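Local coordinates for protein carbohydrate kinase, FGGY (Rhodospirillum rubrum, PDB 3IFR) that probably phosphorylates the sugar D-xylulose, acting as a carbohydrate kinase of the FGGY type, at residues P427-A432 with V462-K467; A253-P258 with R403-D408; L263-A268 with V415-M420. All blocks are in the same frame, centred on the assembly; numbering follows the deposited sequence.

Followed from the N terminus, the chain first enters interaction 2 at 253-258, the loop that leads from helix 245-252 to strand 260-265. Interaction 3 opens next, at 263-268. Interaction 2 then closes at strand 403-407 after 144 intervening residues, and interaction 3 closes on helix 414-424 after 146, so their segments alternate and the two contacts cross. Interaction 1 follows in series, closing a shorter loop of 29 residues between 427-432 and 462-467. All three reach one six-stranded mixed sheet: interaction 1 adds the edge strand 463-468, interaction 2 ties in the incoming loop, and interaction 3 packs a helix on it.

Interaction 1 of 3, residues P427-A432 with V462-K467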
# COMPACT_ATOMS: atom_id res chain seq x y z
N PRO A 427 -8.82 20.23 -7.79
CA PRO A 427 -8.80 20.44 -6.34
C PRO A 427 -8.24 19.23 -5.61
O PRO A 427 -8.50 18.11 -6.05
CB PRO A 427 -10.30 20.65 -6.01
CG PRO A 427 -10.90 21.16 -7.31
CD PRO A 427 -10.17 20.35 -8.35
N VAL A 428 -7.47 19.44 -4.54
CA VAL A 428 -6.92 18.31 -3.81
C VAL A 428 -7.46 18.34 -2.38
O VAL A 428 -7.23 19.31 -1.67
CB VAL A 428 -5.36 18.32 -3.78
CG1 VAL A 428 -4.86 17.20 -2.92
CG2 VAL A 428 -4.72 18.26 -5.19
N GLN A 429 -8.15 17.29 -1.95
CA GLN A 429 -8.66 17.26 -0.56
C GLN A 429 -7.63 16.65 0.38
O GLN A 429 -7.36 15.45 0.31
CB GLN A 429 -9.95 16.45 -0.48
CG GLN A 429 -10.45 16.21 0.98
CD GLN A 429 -11.00 17.49 1.61
OE1 GLN A 429 -12.12 17.91 1.31
NE2 GLN A 429 -10.19 18.12 2.48
N LEU A 430 -7.03 17.47 1.25
CA LEU A 430 -6.06 16.99 2.23
C LEU A 430 -6.80 16.31 3.39
O LEU A 430 -7.93 16.69 3.72
CB LEU A 430 -5.22 18.14 2.79
CG LEU A 430 -4.32 18.94 1.86
CD1 LEU A 430 -3.39 19.89 2.69
CD2 LEU A 430 -3.51 17.99 0.92
N LEU A 431 -6.17 15.30 3.97
CA LEU A 431 -6.73 14.60 5.12
C LEU A 431 -5.61 13.96 5.94
O LEU A 431 -4.49 13.75 5.45
CB LEU A 431 -7.71 13.53 4.68
CG LEU A 431 -7.01 12.41 3.91
CD1 LEU A 431 -7.03 11.13 4.73
CD2 LEU A 431 -7.69 12.17 2.57
N ALA A 432 -5.90 13.67 7.19
CA ALA A 432 -4.94 12.95 8.01
C ALA A 432 -5.56 11.61 8.38
O ALA A 432 -6.73 11.53 8.76
CB ALA A 432 -4.60 13.74 9.26
N VAL A 462 -11.87 9.82 9.91
CA VAL A 462 -10.62 10.48 9.64
C VAL A 462 -10.71 11.99 9.68
O VAL A 462 -11.75 12.57 9.65
CB VAL A 462 -9.94 9.99 8.38
CG1 VAL A 462 -9.88 8.53 8.37
CG2 VAL A 462 -10.62 10.51 7.21
N ARG A 463 -9.55 12.58 9.74
CA ARG A 463 -9.33 13.99 9.92
C ARG A 463 -9.23 14.66 8.56
O ARG A 463 -8.16 15.01 8.14
CB ARG A 463 -8.02 14.09 10.67
CG ARG A 463 -7.66 15.35 11.36
CD ARG A 463 -6.58 15.05 12.42
NE ARG A 463 -7.09 14.12 13.41
CZ ARG A 463 -7.56 14.48 14.61
NH1 ARG A 463 -7.54 15.75 14.99
NH2 ARG A 463 -8.03 13.58 15.45
N THR A 464 -10.36 14.82 7.90
CA THR A 464 -10.43 15.53 6.65
C THR A 464 -10.10 16.99 6.87
O THR A 464 -10.51 17.60 7.81
CB THR A 464 -11.79 15.40 6.07
OG1 THR A 464 -11.81 15.97 4.76
CG2 THR A 464 -12.72 16.11 6.90
N GLY A 465 -9.31 17.56 6.00
CA GLY A 465 -8.85 18.90 6.24
C GLY A 465 -9.07 19.87 5.14
O GLY A 465 -10.12 19.94 4.62
N GLU A 466 -8.07 20.64 4.82
CA GLU A 466 -8.24 21.69 3.85
C GLU A 466 -8.33 21.15 2.43
O GLU A 466 -7.50 20.32 2.02
CB GLU A 466 -7.12 22.71 3.97
CG GLU A 466 -7.16 23.79 2.91
CD GLU A 466 -6.03 24.83 3.07
OE1 GLU A 466 -5.16 24.66 3.94
OE2 GLU A 466 -5.98 25.78 2.29
N LYS A 467 -9.30 21.65 1.67
CA LYS A 467 -9.39 21.35 0.26
C LYS A 467 -8.73 22.47 -0.52
O LYS A 467 -9.16 23.59 -0.45
CB LYS A 467 -10.86 21.18 -0.17
CG LYS A 467 -11.06 20.88 -1.64
CD LYS A 467 -12.46 20.33 -1.92
CE LYS A 467 -12.70 20.17 -3.37
NZ LYS A 467 -13.91 19.36 -3.69
O HOH W 1 -13.10 20.33 2.83
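The pairing of Gln-429, Leu-430, Leu-431 and Ala-432 with Arg-463 to Lys-467 is an antiparallel strand contact at the border of a six-stranded mixed sheet, where strand 463-468 is the outermost member. At one end Ala-432 and Arg-463 form a hydrogen-bonded pair: Ala-432 N reaches Arg-463 O at 2.8 Å, and the return bond from Arg-463 N to Ala-432 O is longer, 3.2 Å. The small methyl of Ala-432 lets the first carbons of the Arg-463 side chain lie alongside it, while the guanidinium leads away. Further along, Leu-430 N donates to Glu-466 O (3.0 Å) and Gly-465 N donates to Leu-430 O (2.8 Å). Here Gly-465 and Glu-466 together face the single residue Leu-430, which makes this a beta bulge: Leu-431 pairs with Thr-464, yet Gln-429 pairs with Lys-467.

The inner neighbour of strand 428-432 is the parallel strand 403-407, an order consistent with the actin-like ATPase fold of FGGY kinases, here with an antiparallel strand added at the edge. Gln-429 bridges the bulge with its amide. Its chain leaves with CG anti to the backbone N (chi1 173°) and bends at chi2 (71°), bringing NE2 to 2.8 Å from Gly-465 O, above that carbonyl's plane, and to 2.9 Å from Leu-430 O. Leu-430 O thus accepts two N-H groups, and the long, flexible glutamine chain suits a place where its amide N-H groups can reach two carbonyls of the bulge. At the other end of the amide, Gln-429 OE1 accepts a hydrogen bond from a water whose oxygen lies 3.0 Å from it. Lys-467 stretches out on the same face as Gln-429, crossing it at about a right angle; its methylene chain serves as an apolar arm, with CE resting 3.6 Å from Pro-427 CB.

Interaction 2 of 3, residues A253-P258 with R403-D408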
# COMPACT_ATOMS: atom_id res chain seq x y z
N ALA A 253 -9.33 6.73 3.68
CA ALA A 253 -9.17 8.08 3.18
C ALA A 253 -10.39 8.53 2.36
O ALA A 253 -10.43 9.64 1.85
CB ALA A 253 -7.85 8.25 2.40
N GLY A 254 -11.38 7.66 2.25
CA GLY A 254 -12.57 7.97 1.49
C GLY A 254 -12.48 7.74 -0.00
O GLY A 254 -13.15 8.41 -0.77
N ILE A 255 -11.63 6.82 -0.44
CA ILE A 255 -11.65 6.44 -1.84
C ILE A 255 -12.64 5.28 -2.00
O ILE A 255 -12.31 4.07 -1.76
CB ILE A 255 -10.23 6.09 -2.37
CG1 ILE A 255 -9.50 7.37 -2.79
CG2 ILE A 255 -10.31 5.20 -3.59
CD1 ILE A 255 -8.93 8.15 -1.66
N THR A 256 -13.87 5.64 -2.39
CA THR A 256 -14.99 4.71 -2.46
C THR A 256 -15.76 4.72 -3.78
O THR A 256 -16.55 3.82 -4.04
CB THR A 256 -16.04 4.96 -1.32
OG1 THR A 256 -16.76 6.15 -1.60
CG2 THR A 256 -15.38 5.11 0.01
N ARG A 257 -15.59 5.75 -4.60
CA ARG A 257 -16.34 5.83 -5.86
C ARG A 257 -15.40 5.79 -7.06
O ARG A 257 -14.31 6.38 -7.02
CB ARG A 257 -17.14 7.12 -5.93
CG ARG A 257 -17.78 7.61 -4.61
CD ARG A 257 -18.27 9.09 -4.77
NE ARG A 257 -19.03 9.65 -3.63
CZ ARG A 257 -19.26 10.96 -3.45
NH1 ARG A 257 -18.78 11.85 -4.33
NH2 ARG A 257 -19.97 11.38 -2.40
N PRO A 258 -15.83 5.15 -8.15
CA PRO A 258 -15.01 5.17 -9.36
C PRO A 258 -14.49 6.58 -9.62
O PRO A 258 -15.26 7.54 -9.61
CB PRO A 258 -16.00 4.77 -10.46
CG PRO A 258 -17.06 4.00 -9.72
CD PRO A 258 -17.16 4.56 -8.36
N ARG A 403 -11.57 12.71 -8.65
CA ARG A 403 -11.73 13.25 -7.31
C ARG A 403 -10.49 12.86 -6.50
O ARG A 403 -10.23 11.65 -6.30
CB ARG A 403 -12.98 12.66 -6.72
CG ARG A 403 -13.63 13.35 -5.58
CD ARG A 403 -14.39 12.24 -4.88
NE ARG A 403 -15.28 12.63 -3.82
CZ ARG A 403 -15.73 11.76 -2.92
NH1 ARG A 403 -15.31 10.51 -2.96
NH2 ARG A 403 -16.57 12.15 -1.96
N PHE A 404 -9.74 13.87 -6.05
CA PHE A 404 -8.38 13.70 -5.52
C PHE A 404 -8.22 14.03 -4.04
O PHE A 404 -8.75 15.02 -3.54
CB PHE A 404 -7.39 14.58 -6.28
CG PHE A 404 -7.26 14.21 -7.72
CD1 PHE A 404 -6.28 13.33 -8.12
CD2 PHE A 404 -8.16 14.70 -8.66
CE1 PHE A 404 -6.18 12.96 -9.46
CE2 PHE A 404 -8.07 14.34 -9.98
CZ PHE A 404 -7.09 13.47 -10.39
N PHE A 405 -7.46 13.17 -3.36
CA PHE A 405 -7.25 13.30 -1.93
C PHE A 405 -5.76 13.18 -1.70
O PHE A 405 -5.09 12.43 -2.39
CB PHE A 405 -8.00 12.20 -1.17
CG PHE A 405 -9.50 12.17 -1.44
CD1 PHE A 405 -10.40 12.67 -0.51
CD2 PHE A 405 -10.01 11.68 -2.63
CE1 PHE A 405 -11.78 12.65 -0.77
CE2 PHE A 405 -11.37 11.65 -2.89
CZ PHE A 405 -12.25 12.13 -1.95
N ALA A 406 -5.23 13.93 -0.74
CA ALA A 406 -3.87 13.67 -0.32
C ALA A 406 -3.83 13.34 1.17
O ALA A 406 -4.62 13.85 1.96
CB ALA A 406 -2.94 14.81 -0.67
N SER A 407 -2.93 12.46 1.54
CA SER A 407 -2.78 12.04 2.92
C SER A 407 -1.30 11.88 3.22
O SER A 407 -0.45 12.06 2.33
CB SER A 407 -3.46 10.71 3.14
OG SER A 407 -2.63 9.69 2.63
N ASP A 408 -1.00 11.54 4.47
CA ASP A 408 0.36 11.33 4.94
C ASP A 408 1.17 12.60 5.12
O ASP A 408 0.66 13.72 4.94
CB ASP A 408 1.13 10.38 4.02
CG ASP A 408 2.03 9.44 4.80
OD1 ASP A 408 2.74 9.89 5.73
OD2 ASP A 408 2.01 8.23 4.49
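Two flat cations are stacked here: the guanidinium of Arg-257 lies on one face of the guanidinium of Arg-403, centres 3.7 Å apart and planes only 10° from parallel. The overlap is offset, so that Arg-257 NH1 sits near the rim of the Arg-403 group, 3.3 Å from NH2 of Arg-403. Both nitrogens are donors, and no hydrogen bond joins them. The opposite face of Arg-403 is met by CZ of Phe-405, whose ring turns its edge to the guanidinium, with Arg-403 CZ in the ring plane. Arg-403 is therefore sandwiched between an arginine and an aromatic edge. Its long chain runs extended from CG to NE, carrying the charged end up to the loop.

Stacking like charges is plausible because Arg-403 NH1 also forms a salt bridge with Asp-260, which probably eases the repulsion. The same Asp-260 carboxylate oxygen accepts hydrogen bonds from the backbone N of Thr-256 and Arg-257, so one acidic side chain holds both the loop backbone and the arginine facing it.

Beyond the arginines the contact becomes apolar. Ile-255 reaches in with CD1, which lies 3.8 Å from Phe-405 CD2, approaching the ring obliquely; the branched chain and the ring slide past each other in opposite directions. Ala-253 O stands 3.8 Å from Phe-405 CD1. Gly-254 has positive phi (84°) and closes helix 245-252 in a Schellman motif, a backbone shape that favours glycine.

The segment 253-258 is the passage from that helix into strand 260-265, laid over strand 403-407. Ala-253 also touches Leu-431 of strand 428-432, and Ala-253 and Ile-255 rest on Leu-262, so the loop packs on three strands of the sheet.

Interaction 3 of 3, residues L263-A268 with V415-M420; sequences LKFGGA and VWMGIM
Phe-265, in segment 263-268, inserts its ring among three side chains of helix 414-424: Trp-416, Met-417 and Met-420. The aromatic part is an edge-to-face (T-shaped) pair. An edge of Phe-265 is directed at the six-membered ring of Trp-416, centroids 4.8 Å apart and planes at 66°, and Phe-265 CD1 comes within 3.6 Å of Trp-416 CH2, over the indole face but toward its rim. A large flat indole suits this place, since it offers a broad face to the phenyl edge while its NE1 donates a hydrogen bond to Leu-380 O on helix 372-397.

The contacts of two methionines, both present as selenomethionine, come next. Met-417 covers a face of the phenyl: its CE makes a CH-pi contact 3.6 Å from the ring centroid of Phe-265. Bends at chi2 and chi3 swing this methyl over the ring, although the residue's first bond does not aim at the strand. The Met-aromatic contacts are made by SE, which in Met-417 lies obliquely to the ring. Met-420 comes in at the edge instead, SE lying near the ring plane and 3.7 Å from Phe-265 CZ. Flexible, unbranched chains can fit a face in one case and an edge in the other.

Purely aliphatic packing is looser: Leu-263 CD2 stands 4.4 Å from Met-420 CG. Phe-387 of helix 372-397 meets both Phe-265 and Met-420, and Ala-406 of strand 403-407 touches Phe-265 and Met-417, so the buried core continues into that helix and that strand.

Helix 414-424 links the parallel neighbours 403-407 and 428-432 in a beta-alpha-beta crossover, and here it lies against the next strand of the same sheet, layering expected of the actin-like ATPase fold to which the FGGY domains belong.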
# COMPACT_ATOMS: atom_id res chain seq x y z
N LEU A 263 -3.57 10.30 -3.02
CA LEU A 263 -2.18 10.58 -3.25
C LEU A 263 -1.51 10.59 -1.89
O LEU A 263 -1.79 11.47 -1.08
CB LEU A 263 -2.04 11.96 -3.85
CG LEU A 263 -2.03 12.20 -5.35
CD1 LEU A 263 -2.68 11.08 -6.19
CD2 LEU A 263 -2.69 13.53 -5.51
N LYS A 264 -0.60 9.65 -1.69
CA LYS A 264 -0.04 9.36 -0.37
C LYS A 264 1.37 9.88 -0.34
O LYS A 264 2.26 9.32 -0.97
CB LYS A 264 -0.02 7.84 -0.17
CG LYS A 264 -0.17 7.37 1.26
CD LYS A 264 -0.73 5.94 1.31
CE LYS A 264 -0.80 5.42 2.76
NZ LYS A 264 0.43 5.79 3.52
N PHE A 265 1.58 10.98 0.38
CA PHE A 265 2.93 11.55 0.49
C PHE A 265 3.72 10.95 1.66
O PHE A 265 4.00 11.62 2.65
CB PHE A 265 2.85 13.07 0.57
CG PHE A 265 2.38 13.69 -0.69
CD1 PHE A 265 3.28 14.16 -1.63
CD2 PHE A 265 1.02 13.75 -0.97
CE1 PHE A 265 2.84 14.70 -2.79
CE2 PHE A 265 0.58 14.28 -2.13
CZ PHE A 265 1.47 14.74 -3.05
N GLY A 266 4.02 9.66 1.53
CA GLY A 266 4.81 8.91 2.51
C GLY A 266 6.28 8.88 2.12
O GLY A 266 6.71 9.54 1.16
N GLY A 267 7.07 8.12 2.85
CA GLY A 267 8.48 8.03 2.54
C GLY A 267 8.64 7.64 1.10
O GLY A 267 9.41 8.24 0.35
N ALA A 268 7.88 6.60 0.71
CA ALA A 268 7.63 6.25 -0.68
C ALA A 268 6.21 6.67 -1.01
O ALA A 268 5.31 6.58 -0.15
CB ALA A 268 7.79 4.78 -0.86
N VAL A 415 3.04 24.52 1.10
CA VAL A 415 3.68 24.85 -0.15
C VAL A 415 3.65 23.66 -1.11
O VAL A 415 3.38 23.83 -2.30
CB VAL A 415 5.10 25.32 0.09
CG1 VAL A 415 5.75 25.73 -1.21
CG2 VAL A 415 5.06 26.50 1.08
N TRP A 416 3.93 22.46 -0.60
CA TRP A 416 4.02 21.29 -1.46
C TRP A 416 2.64 21.04 -2.05
O TRP A 416 2.51 20.83 -3.25
CB TRP A 416 4.52 20.05 -0.71
CG TRP A 416 5.15 19.02 -1.61
CD1 TRP A 416 5.45 19.14 -2.96
CD2 TRP A 416 5.61 17.71 -1.23
NE1 TRP A 416 6.02 17.99 -3.41
CE2 TRP A 416 6.15 17.11 -2.37
CE3 TRP A 416 5.62 17.01 -0.01
CZ2 TRP A 416 6.69 15.82 -2.34
CZ3 TRP A 416 6.17 15.75 0.02
CH2 TRP A 416 6.69 15.16 -1.14
N MSE A 417 1.62 21.08 -1.19
CA MSE A 417 0.26 20.80 -1.62
C MSE A 417 -0.28 21.85 -2.61
O MSE A 417 -0.96 21.51 -3.57
CB MSE A 417 -0.65 20.64 -0.41
CG MSE A 417 -0.26 19.51 0.50
SE MSE A 417 -0.24 17.71 -0.38
CE MSE A 417 1.64 17.71 -1.03
N GLY A 418 0.05 23.12 -2.39
CA GLY A 418 -0.26 24.16 -3.36
C GLY A 418 0.38 23.76 -4.67
O GLY A 418 -0.25 23.78 -5.74
N ILE A 419 1.64 23.34 -4.61
CA ILE A 419 2.33 22.92 -5.82
C ILE A 419 1.61 21.74 -6.46
O ILE A 419 1.40 21.71 -7.67
CB ILE A 419 3.80 22.58 -5.53
CG1 ILE A 419 4.59 23.89 -5.33
CG2 ILE A 419 4.42 21.62 -6.61
CD1 ILE A 419 5.92 23.65 -4.63
N MSE A 420 1.25 20.74 -5.66
CA MSE A 420 0.57 19.57 -6.20
C MSE A 420 -0.70 19.95 -6.96
O MSE A 420 -0.93 19.48 -8.07
CB MSE A 420 0.20 18.61 -5.09
CG MSE A 420 -0.49 17.33 -5.59
SE MSE A 420 0.83 16.14 -6.46
CE MSE A 420 0.19 16.27 -8.34